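Suppressor protein MPT5 (Saccharomyces cerevisiae, PDB 5BZ1) binds short sequence motifs in the 3'-UTRs of target mRNAs through its PUF RNA-binding domain and regulates their expression after transcription. Local coordinates at residues L54-N63 against Q91-S101; S248-E258 against V311-A321. All coordinates share one frame; numbering follows the deposited sequence.

Contact 1 of 2, residues L54-N63 against Q91-S101. With nucleotides of chain B.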
# COMPACT_ATOMS: atom_id res chain seq x y z
N LEU A 54 18.78 -14.99 -20.27
CA LEU A 54 18.19 -13.66 -20.34
C LEU A 54 17.29 -13.53 -21.56
O LEU A 54 16.19 -12.98 -21.48
CB LEU A 54 19.26 -12.57 -20.36
CG LEU A 54 18.71 -11.15 -20.47
CD1 LEU A 54 17.82 -10.82 -19.28
CD2 LEU A 54 19.83 -10.13 -20.60
N ASP A 55 17.75 -14.05 -22.70
CA ASP A 55 17.00 -13.98 -23.95
C ASP A 55 15.65 -14.69 -23.82
O ASP A 55 14.62 -14.15 -24.21
CB ASP A 55 17.82 -14.62 -25.08
CG ASP A 55 19.25 -14.13 -25.12
OD1 ASP A 55 19.61 -13.37 -26.05
OD2 ASP A 55 20.03 -14.50 -24.22
N LEU A 56 15.67 -15.89 -23.25
CA LEU A 56 14.46 -16.69 -23.08
C LEU A 56 13.47 -16.06 -22.10
O LEU A 56 12.26 -16.05 -22.34
CB LEU A 56 14.83 -18.11 -22.63
CG LEU A 56 15.68 -18.89 -23.62
CD1 LEU A 56 16.00 -20.28 -23.10
CD2 LEU A 56 14.98 -18.97 -24.97
N ILE A 57 13.99 -15.52 -21.00
CA ILE A 57 13.18 -14.84 -20.00
C ILE A 57 12.36 -13.70 -20.62
O ILE A 57 11.23 -13.43 -20.19
CB ILE A 57 14.08 -14.31 -18.85
CG1 ILE A 57 14.38 -15.44 -17.86
CG2 ILE A 57 13.45 -13.13 -18.12
CD1 ILE A 57 15.50 -15.13 -16.88
N LEU A 58 12.93 -13.07 -21.64
CA LEU A 58 12.28 -11.95 -22.31
C LEU A 58 11.45 -12.37 -23.53
O LEU A 58 10.82 -11.53 -24.18
CB LEU A 58 13.33 -10.92 -22.73
CG LEU A 58 14.22 -10.40 -21.60
CD1 LEU A 58 15.30 -9.49 -22.15
CD2 LEU A 58 13.39 -9.66 -20.57
N ASP A 59 11.44 -13.67 -23.84
CA ASP A 59 10.84 -14.16 -25.07
C ASP A 59 9.35 -14.47 -24.90
O ASP A 59 8.94 -14.99 -23.86
CB ASP A 59 11.58 -15.41 -25.55
CG ASP A 59 11.18 -15.82 -26.95
OD1 ASP A 59 11.76 -15.27 -27.92
OD2 ASP A 59 10.29 -16.69 -27.09
N PRO A 60 8.54 -14.13 -25.92
CA PRO A 60 7.09 -14.36 -25.90
C PRO A 60 6.71 -15.80 -25.60
O PRO A 60 5.65 -16.04 -25.01
CB PRO A 60 6.67 -14.00 -27.33
CG PRO A 60 7.67 -12.99 -27.77
CD PRO A 60 8.97 -13.41 -27.12
N PHE A 61 7.54 -16.75 -26.02
CA PHE A 61 7.28 -18.16 -25.78
C PHE A 61 8.30 -18.76 -24.81
O PHE A 61 7.96 -19.62 -23.99
CB PHE A 61 7.25 -18.93 -27.10
CG PHE A 61 6.25 -18.40 -28.09
CD1 PHE A 61 4.89 -18.49 -27.83
CD2 PHE A 61 6.66 -17.79 -29.27
CE1 PHE A 61 3.96 -17.99 -28.72
CE2 PHE A 61 5.74 -17.28 -30.17
CZ PHE A 61 4.38 -17.38 -29.90
N GLY A 62 9.54 -18.28 -24.88
CA GLY A 62 10.59 -18.72 -23.96
C GLY A 62 10.26 -18.49 -22.49
O GLY A 62 10.67 -19.28 -21.63
N ASN A 63 9.52 -17.43 -22.20
CA ASN A 63 9.16 -17.12 -20.82
C ASN A 63 8.29 -18.21 -20.19
O ASN A 63 8.37 -18.46 -18.99
CB ASN A 63 8.50 -15.74 -20.71
CG ASN A 63 7.00 -15.77 -20.98
OD1 ASN A 63 6.19 -16.03 -20.09
ND2 ASN A 63 6.62 -15.49 -22.23
N GLN A 91 15.82 -4.57 -16.30
CA GLN A 91 15.42 -4.82 -17.68
C GLN A 91 14.33 -5.89 -17.75
O GLN A 91 13.37 -5.78 -18.52
CB GLN A 91 16.63 -5.27 -18.51
CG GLN A 91 16.28 -5.80 -19.89
CD GLN A 91 17.48 -6.38 -20.60
OE1 GLN A 91 18.54 -6.56 -20.00
NE2 GLN A 91 17.32 -6.69 -21.88
N ILE A 92 14.49 -6.92 -16.93
CA ILE A 92 13.53 -8.01 -16.89
C ILE A 92 12.18 -7.56 -16.31
O ILE A 92 11.13 -7.91 -16.85
CB ILE A 92 14.09 -9.18 -16.07
CG1 ILE A 92 15.31 -9.79 -16.78
CG2 ILE A 92 13.03 -10.24 -15.85
CD1 ILE A 92 16.10 -10.77 -15.93
N SER A 93 12.22 -6.79 -15.23
CA SER A 93 11.00 -6.39 -14.53
C SER A 93 10.08 -5.47 -15.33
O SER A 93 8.86 -5.53 -15.20
CB SER A 93 11.36 -5.74 -13.19
OG SER A 93 12.14 -6.62 -12.40
N ILE A 94 10.67 -4.61 -16.16
CA ILE A 94 9.88 -3.70 -17.00
C ILE A 94 9.37 -4.39 -18.26
O ILE A 94 8.57 -3.82 -19.01
CB ILE A 94 10.68 -2.46 -17.42
CG1 ILE A 94 11.85 -2.87 -18.32
CG2 ILE A 94 11.17 -1.68 -16.21
CD1 ILE A 94 12.68 -1.69 -18.80
N ASN A 95 9.84 -5.61 -18.50
CA ASN A 95 9.45 -6.35 -19.70
C ASN A 95 8.14 -7.11 -19.47
O ASN A 95 7.95 -7.71 -18.41
CB ASN A 95 10.56 -7.32 -20.10
CG ASN A 95 10.35 -7.90 -21.49
OD1 ASN A 95 9.80 -8.98 -21.66
ND2 ASN A 95 10.80 -7.16 -22.50
N GLN A 96 7.26 -7.09 -20.47
CA GLN A 96 5.94 -7.70 -20.33
C GLN A 96 6.04 -9.22 -20.19
O GLN A 96 5.17 -9.85 -19.57
CB GLN A 96 5.04 -7.33 -21.51
CG GLN A 96 5.48 -7.89 -22.86
CD GLN A 96 4.49 -7.60 -23.97
OE1 GLN A 96 3.29 -7.81 -23.81
NE2 GLN A 96 4.99 -7.11 -25.10
N TYR A 97 7.09 -9.80 -20.75
CA TYR A 97 7.34 -11.22 -20.63
C TYR A 97 8.29 -11.48 -19.47
O TYR A 97 8.12 -12.44 -18.71
CB TYR A 97 7.91 -11.78 -21.94
CG TYR A 97 7.04 -11.47 -23.14
CD1 TYR A 97 5.75 -11.98 -23.21
CD2 TYR A 97 7.49 -10.67 -24.17
CE1 TYR A 97 4.94 -11.70 -24.29
CE2 TYR A 97 6.69 -10.39 -25.26
CZ TYR A 97 5.41 -10.91 -25.31
OH TYR A 97 4.60 -10.64 -26.39
N GLY A 98 9.29 -10.61 -19.32
CA GLY A 98 10.27 -10.74 -18.26
C GLY A 98 9.67 -10.75 -16.86
O GLY A 98 10.09 -11.53 -16.01
N THR A 99 8.69 -9.87 -16.63
CA THR A 99 8.06 -9.78 -15.32
C THR A 99 7.39 -11.09 -14.91
O THR A 99 7.41 -11.45 -13.73
CB THR A 99 7.05 -8.60 -15.24
OG1 THR A 99 6.59 -8.45 -13.89
CG2 THR A 99 5.86 -8.82 -16.17
N ARG A 100 6.83 -11.82 -15.87
CA ARG A 100 6.19 -13.10 -15.58
C ARG A 100 7.24 -14.14 -15.18
O ARG A 100 7.05 -14.90 -14.23
CB ARG A 100 5.40 -13.60 -16.79
CG ARG A 100 4.41 -12.60 -17.39
CD ARG A 100 3.27 -12.27 -16.43
NE ARG A 100 2.26 -11.43 -17.08
CZ ARG A 100 0.98 -11.77 -17.20
NH1 ARG A 100 0.53 -12.92 -16.71
NH2 ARG A 100 0.13 -10.95 -17.81
N SER A 101 8.35 -14.16 -15.92
CA SER A 101 9.47 -15.04 -15.62
C SER A 101 10.04 -14.78 -14.22
O SER A 101 10.24 -15.71 -13.44
CB SER A 101 10.58 -14.87 -16.66
OG SER A 101 10.13 -15.20 -17.96
P U B 9 -2.75 -13.31 -19.35
OP1 U B 9 -2.47 -14.59 -18.64
OP2 U B 9 -2.51 -12.02 -18.65
O5' U B 9 -1.90 -13.32 -20.70
C5' U B 9 -1.86 -12.19 -21.56
C4' U B 9 -0.64 -12.25 -22.44
O4' U B 9 0.55 -12.13 -21.62
C3' U B 9 -0.46 -13.56 -23.19
O3' U B 9 -1.19 -13.59 -24.40
C2' U B 9 1.05 -13.65 -23.38
O2' U B 9 1.47 -12.90 -24.52
C1' U B 9 1.57 -12.96 -22.12
N1 U B 9 1.97 -13.90 -21.05
C2 U B 9 3.23 -14.49 -21.13
O2 U B 9 4.00 -14.27 -22.05
N3 U B 9 3.55 -15.34 -20.11
C4 U B 9 2.75 -15.66 -19.03
O4 U B 9 3.18 -16.46 -18.18
C5 U B 9 1.47 -15.01 -19.01
C6 U B 9 1.13 -14.17 -19.99
P U B 7 -3.60 -4.19 -17.40
OP1 U B 7 -2.61 -3.74 -18.41
OP2 U B 7 -5.05 -3.95 -17.66
O5' U B 7 -3.38 -5.75 -17.14
C5' U B 7 -3.71 -6.72 -18.14
C4' U B 7 -4.00 -8.08 -17.55
O4' U B 7 -2.75 -8.78 -17.30
C3' U B 7 -4.76 -8.07 -16.22
O3' U B 7 -5.61 -9.22 -16.15
C2' U B 7 -3.63 -8.23 -15.20
O2' U B 7 -4.03 -8.74 -13.95
C1' U B 7 -2.70 -9.18 -15.94
N1 U B 7 -1.29 -9.15 -15.49
C2 U B 7 -0.86 -10.20 -14.69
O2 U B 7 -1.60 -11.11 -14.34
N3 U B 7 0.46 -10.15 -14.31
C4 U B 7 1.37 -9.17 -14.65
O4 U B 7 2.53 -9.27 -14.22
C5 U B 7 0.85 -8.13 -15.49
C6 U B 7 -0.43 -8.15 -15.88
P A B 10 -2.07 -14.87 -24.80
OP1 A B 10 -2.98 -14.48 -25.91
OP2 A B 10 -2.63 -15.45 -23.56
O5' A B 10 -1.00 -15.88 -25.40
C5' A B 10 -0.01 -15.43 -26.32
C4' A B 10 0.56 -16.56 -27.14
O4' A B 10 1.30 -17.47 -26.27
C3' A B 10 -0.47 -17.42 -27.88
O3' A B 10 0.08 -17.84 -29.12
C2' A B 10 -0.61 -18.63 -26.96
O2' A B 10 -1.07 -19.81 -27.60
C1' A B 10 0.81 -18.79 -26.44
N9 A B 10 0.92 -19.51 -25.16
C8 A B 10 0.09 -19.47 -24.07
N7 A B 10 0.48 -20.25 -23.09
C5 A B 10 1.64 -20.85 -23.57
C6 A B 10 2.53 -21.79 -23.01
N6 A B 10 2.40 -22.32 -21.79
N1 A B 10 3.59 -22.18 -23.77
C2 A B 10 3.73 -21.65 -24.99
N3 A B 10 2.96 -20.77 -25.62
C4 A B 10 1.92 -20.40 -24.85
O HOH W 1 10.73 -8.86 -25.01
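Y97 places CG anti to its own carbonyl carbon (chi1 -55°), which sets its ring against P60. S101 has a similar first torsion (chi1 -62°), and its OG turns to the carbonyl of I57. The contact joins Pumilio repeats 2 and 3 of the PUF RNA-binding fold through equivalent loops. P60 CA lies 3.7 Å from the Y97 ring centroid, over the middle of the face, a CH-pi contact. Q96 CG covers the opposite face. S101 OG donates to I57 O at 3.1 Å, in the carbonyl plane and on a lone pair. G98 CA approaches the same oxygen at 3.4 Å. Further from the RNA the packing is apolar: I57 CG2 meets I92 CG2 at 3.7 Å. L58 CD2 rests on N95 CG, and a water links L58 O to N95 ND2. D59 OD2 and N95 OD1 each cap a helix by accepting two backbone N-H groups. N63 reads U9 of chain B: U9 N3 donates to N63 OD1 at 2.7 Å. N63 ND2 donates to U9 O2 and also to D59 O, which fixes the amide's rotation. The R100 guanidinium lies between the U7 and U9 bases of chain B, and its NH2 donates to U9 OP2 at 3.0 Å.

Contact 2 of 2, residues S248-E258 against V311-A321. With nucleotides of chain B.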
# COMPACT_ATOMS: atom_id res chain seq x y z
N SER A 248 -11.21 19.93 4.83
CA SER A 248 -12.52 19.31 4.96
C SER A 248 -13.41 19.59 3.75
O SER A 248 -14.35 18.84 3.48
CB SER A 248 -13.22 19.81 6.23
OG SER A 248 -12.51 19.43 7.39
N CYS A 249 -13.12 20.67 3.03
CA CYS A 249 -13.94 21.08 1.89
C CYS A 249 -13.36 20.68 0.54
O CYS A 249 -13.78 21.18 -0.50
CB CYS A 249 -14.18 22.59 1.92
SG CYS A 249 -15.09 23.15 3.38
N LEU A 250 -12.39 19.76 0.54
CA LEU A 250 -11.81 19.27 -0.71
C LEU A 250 -12.16 17.80 -0.94
O LEU A 250 -12.30 17.04 0.01
CB LEU A 250 -10.30 19.51 -0.74
CG LEU A 250 -9.88 20.98 -0.68
CD1 LEU A 250 -8.38 21.12 -0.49
CD2 LEU A 250 -10.32 21.72 -1.94
N LYS A 251 -12.29 17.41 -2.21
CA LYS A 251 -12.77 16.08 -2.57
C LYS A 251 -12.01 14.93 -1.90
O LYS A 251 -12.62 14.02 -1.35
CB LYS A 251 -12.70 15.90 -4.09
CG LYS A 251 -13.30 14.59 -4.60
CD LYS A 251 -12.87 14.33 -6.04
CE LYS A 251 -14.00 13.72 -6.87
NZ LYS A 251 -14.49 12.42 -6.34
N PHE A 252 -10.69 14.98 -1.96
CA PHE A 252 -9.88 13.86 -1.49
C PHE A 252 -9.54 13.96 -0.00
O PHE A 252 -9.71 13.00 0.74
CB PHE A 252 -8.63 13.70 -2.35
CG PHE A 252 -8.92 13.52 -3.82
CD1 PHE A 252 -9.48 12.34 -4.29
CD2 PHE A 252 -8.65 14.54 -4.73
CE1 PHE A 252 -9.76 12.17 -5.64
CE2 PHE A 252 -8.93 14.38 -6.08
CZ PHE A 252 -9.49 13.19 -6.54
N SER A 253 -9.06 15.13 0.43
CA SER A 253 -8.66 15.31 1.83
C SER A 253 -9.83 15.22 2.82
O SER A 253 -9.62 14.90 3.99
CB SER A 253 -7.91 16.63 2.01
OG SER A 253 -8.66 17.72 1.50
N SER A 254 -11.05 15.49 2.35
CA SER A 254 -12.24 15.40 3.21
C SER A 254 -12.37 14.01 3.82
O SER A 254 -12.82 13.86 4.96
CB SER A 254 -13.52 15.78 2.46
OG SER A 254 -13.77 14.90 1.38
N ASN A 255 -11.98 12.99 3.06
CA ASN A 255 -12.00 11.61 3.53
C ASN A 255 -10.96 11.36 4.62
O ASN A 255 -11.18 10.55 5.52
CB ASN A 255 -11.79 10.64 2.37
CG ASN A 255 -12.85 10.77 1.31
OD1 ASN A 255 -13.95 10.25 1.45
ND2 ASN A 255 -12.52 11.47 0.22
N VAL A 256 -9.82 12.03 4.50
CA VAL A 256 -8.76 11.91 5.49
C VAL A 256 -9.20 12.53 6.81
O VAL A 256 -8.94 11.99 7.89
CB VAL A 256 -7.46 12.57 5.00
CG1 VAL A 256 -6.36 12.43 6.04
CG2 VAL A 256 -7.01 11.95 3.68
N VAL A 257 -9.87 13.68 6.72
CA VAL A 257 -10.41 14.36 7.90
C VAL A 257 -11.41 13.48 8.64
O VAL A 257 -11.33 13.34 9.87
CB VAL A 257 -11.08 15.70 7.52
CG1 VAL A 257 -11.71 16.34 8.75
CG2 VAL A 257 -10.06 16.64 6.90
N GLU A 258 -12.34 12.88 7.90
CA GLU A 258 -13.33 11.97 8.49
C GLU A 258 -12.67 10.79 9.19
O GLU A 258 -13.05 10.43 10.31
CB GLU A 258 -14.29 11.45 7.42
CG GLU A 258 -15.19 12.50 6.80
CD GLU A 258 -16.24 11.89 5.90
OE1 GLU A 258 -15.97 11.71 4.70
OE2 GLU A 258 -17.34 11.58 6.40
N VAL A 311 -19.69 27.53 6.74
CA VAL A 311 -19.08 27.10 5.49
C VAL A 311 -19.21 25.59 5.31
O VAL A 311 -19.56 25.11 4.24
CB VAL A 311 -17.59 27.50 5.43
CG1 VAL A 311 -16.87 26.79 4.30
CG2 VAL A 311 -17.46 29.01 5.28
N LEU A 312 -18.93 24.86 6.39
CA LEU A 312 -18.91 23.40 6.36
C LEU A 312 -20.28 22.77 6.07
O LEU A 312 -20.37 21.84 5.27
CB LEU A 312 -18.36 22.86 7.69
CG LEU A 312 -16.87 23.12 7.94
CD1 LEU A 312 -16.52 22.90 9.40
CD2 LEU A 312 -16.02 22.22 7.05
N ILE A 313 -21.33 23.28 6.70
CA ILE A 313 -22.67 22.72 6.54
C ILE A 313 -23.18 22.91 5.11
O ILE A 313 -24.10 22.23 4.66
CB ILE A 313 -23.67 23.35 7.54
CG1 ILE A 313 -24.89 22.46 7.73
CG2 ILE A 313 -24.07 24.77 7.11
CD1 ILE A 313 -25.91 23.02 8.71
N ARG A 314 -22.55 23.84 4.40
CA ARG A 314 -22.99 24.29 3.09
C ARG A 314 -22.13 23.69 1.97
O ARG A 314 -22.51 23.70 0.80
CB ARG A 314 -22.89 25.81 3.04
CG ARG A 314 -24.05 26.52 2.37
CD ARG A 314 -24.01 28.01 2.72
NE ARG A 314 -24.19 28.24 4.15
CZ ARG A 314 -25.37 28.41 4.74
NH1 ARG A 314 -26.48 28.38 4.02
NH2 ARG A 314 -25.43 28.62 6.05
N ASP A 315 -20.97 23.16 2.34
CA ASP A 315 -20.00 22.70 1.35
C ASP A 315 -20.27 21.28 0.86
O ASP A 315 -20.70 20.41 1.63
CB ASP A 315 -18.58 22.80 1.92
CG ASP A 315 -17.52 22.45 0.90
OD1 ASP A 315 -17.12 23.35 0.13
OD2 ASP A 315 -17.08 21.28 0.86
N ASN A 316 -20.03 21.05 -0.43
CA ASN A 316 -20.28 19.76 -1.07
C ASN A 316 -19.55 18.59 -0.40
O ASN A 316 -20.03 17.45 -0.44
CB ASN A 316 -19.89 19.81 -2.55
CG ASN A 316 -20.84 20.64 -3.38
OD1 ASN A 316 -22.03 20.73 -3.09
ND2 ASN A 316 -20.32 21.26 -4.44
N PHE A 317 -18.40 18.87 0.19
CA PHE A 317 -17.60 17.84 0.84
C PHE A 317 -17.54 18.04 2.35
O PHE A 317 -17.57 17.07 3.11
CB PHE A 317 -16.19 17.80 0.24
CG PHE A 317 -16.17 17.51 -1.24
CD1 PHE A 317 -16.69 16.31 -1.72
CD2 PHE A 317 -15.64 18.42 -2.13
CE1 PHE A 317 -16.68 16.04 -3.09
CE2 PHE A 317 -15.62 18.15 -3.50
CZ PHE A 317 -16.14 16.96 -3.97
N GLY A 318 -17.47 19.30 2.77
CA GLY A 318 -17.39 19.65 4.18
C GLY A 318 -18.53 19.13 5.03
O GLY A 318 -18.35 18.84 6.21
N ASN A 319 -19.71 19.00 4.43
CA ASN A 319 -20.88 18.53 5.16
C ASN A 319 -20.70 17.10 5.67
O ASN A 319 -21.27 16.73 6.70
CB ASN A 319 -22.15 18.67 4.31
CG ASN A 319 -22.29 17.56 3.28
OD1 ASN A 319 -22.86 16.50 3.57
ND2 ASN A 319 -21.79 17.80 2.07
N TYR A 320 -19.91 16.31 4.95
CA TYR A 320 -19.63 14.94 5.36
C TYR A 320 -18.78 14.90 6.63
O TYR A 320 -19.05 14.13 7.56
CB TYR A 320 -18.92 14.17 4.24
CG TYR A 320 -19.80 13.83 3.05
CD1 TYR A 320 -20.71 12.79 3.12
CD2 TYR A 320 -19.70 14.54 1.86
CE1 TYR A 320 -21.52 12.47 2.04
CE2 TYR A 320 -20.50 14.24 0.78
CZ TYR A 320 -21.41 13.20 0.87
OH TYR A 320 -22.20 12.90 -0.21
N ALA A 321 -17.73 15.71 6.66
CA ALA A 321 -16.88 15.81 7.84
C ALA A 321 -17.68 16.33 9.04
O ALA A 321 -17.50 15.86 10.17
CB ALA A 321 -15.69 16.71 7.57
P G B 2 -22.80 11.34 -4.59
OP1 G B 2 -22.65 10.84 -5.98
OP2 G B 2 -23.38 10.45 -3.54
O5' G B 2 -21.38 11.82 -4.08
C5' G B 2 -20.71 12.91 -4.71
C4' G B 2 -19.28 12.99 -4.26
O4' G B 2 -19.24 13.31 -2.85
C3' G B 2 -18.49 11.70 -4.37
O3' G B 2 -18.01 11.47 -5.68
C2' G B 2 -17.39 11.90 -3.34
O2' G B 2 -16.34 12.70 -3.85
C1' G B 2 -18.12 12.69 -2.25
N9 G B 2 -18.59 11.82 -1.15
C8 G B 2 -19.63 10.91 -1.15
N7 G B 2 -19.77 10.31 -0.00
C5 G B 2 -18.77 10.84 0.81
C6 G B 2 -18.43 10.56 2.16
O6 G B 2 -18.96 9.77 2.94
N1 G B 2 -17.35 11.33 2.57
C2 G B 2 -16.69 12.24 1.78
N2 G B 2 -15.67 12.89 2.36
N3 G B 2 -16.99 12.50 0.53
C4 G B 2 -18.04 11.77 0.11
O5' U B 1 -26.85 11.91 -2.88
C5' U B 1 -26.82 12.89 -3.91
C4' U B 1 -25.65 13.83 -3.75
O4' U B 1 -25.87 14.70 -2.62
C3' U B 1 -24.31 13.18 -3.47
O3' U B 1 -23.68 12.69 -4.64
C2' U B 1 -23.53 14.30 -2.78
O2' U B 1 -23.00 15.21 -3.73
C1' U B 1 -24.65 15.01 -1.99
N1 U B 1 -24.71 14.57 -0.58
C2 U B 1 -23.93 15.28 0.33
O2 U B 1 -23.22 16.22 0.01
N3 U B 1 -24.02 14.85 1.63
C4 U B 1 -24.78 13.80 2.11
O4 U B 1 -24.75 13.54 3.31
C5 U B 1 -25.56 13.12 1.11
C6 U B 1 -25.50 13.52 -0.17
P U B 3 -17.57 9.99 -6.14
OP1 U B 3 -17.17 10.06 -7.56
OP2 U B 3 -18.64 9.03 -5.75
O5' U B 3 -16.28 9.70 -5.24
C5' U B 3 -15.54 8.49 -5.38
C4' U B 3 -14.08 8.78 -5.62
O4' U B 3 -13.54 9.58 -4.53
C3' U B 3 -13.16 7.58 -5.69
O3' U B 3 -13.22 6.95 -6.96
C2' U B 3 -11.80 8.18 -5.36
O2' U B 3 -11.23 8.80 -6.50
C1' U B 3 -12.17 9.27 -4.35
N1 U B 3 -11.96 8.85 -2.95
C2 U B 3 -10.68 9.00 -2.43
O2 U B 3 -9.75 9.46 -3.08
N3 U B 3 -10.52 8.60 -1.13
C4 U B 3 -11.49 8.06 -0.31
O4 U B 3 -11.19 7.74 0.85
C5 U B 3 -12.79 7.94 -0.91
C6 U B 3 -12.98 8.33 -2.18
O HOH W 2 -15.80 22.59 -2.26
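The F317 ring lies flat over the backbone of K251, with K251 CA 3.6 Å from the ring centroid in a CH-pi contact. K251 CB reaches the rim at F317 CZ, and C249 O lies at the ring edge. This pairing links Pumilio repeats 7 and 8 of the PUF domain. The two segments share no direct hydrogen bond. G318 CA instead approaches S248 O at 3.2 Å, a CA-H...O contact, and a water donates to both C249 O and D315 OD1. C249 packs its CB and SG against the D315 carboxylate. D315 OD2 caps the following helix, taking F317 N from above the carboxylate plane and G318 N on its anti lone pair.

E258 CG is anti to the carbonyl carbon (chi1 -67°) and the chain runs on extended, which carries OE1 to G2 of chain B. There OE1 accepts from G2 N1 and N2, both at 2.6 Å. G2 N2 also donates to S254 OG at 2.9 Å. The Y320 ring has U1 of chain B over one face and G2 of chain B over the other. With an alanine here the two bases would probably lose the ring between them, opening a gap. N319 OD1 accepts from N3 of U1, and N319 ND2 donates to its O2. Behind the RNA face, F305 of helix 288-307 touches S248, V257, L312 and A321, and I313 packs on helix 354-375.

Overall arrangement
Contacts 1 and 2 repeat one scheme at two places in the same domain, on opposite sides of the chain's centre. Their centres are 46 Å apart and their nearest atoms about 27 Å, so they do not touch. Each joins the loops and helices of successive repeats, one aromatic ring packing on the neighbouring loop. Both are partly buried, contact 2 more so: eight of its 14 touching residues are buried, against five of 13. Both have a bridging water, a CH-pi contact and a CA-H...O contact; contact 1 alone adds a direct hydrogen bond. Their RNA chemistry differs. An arginine separates two uracils in contact 1, a tyrosine a uracil and a guanine in contact 2.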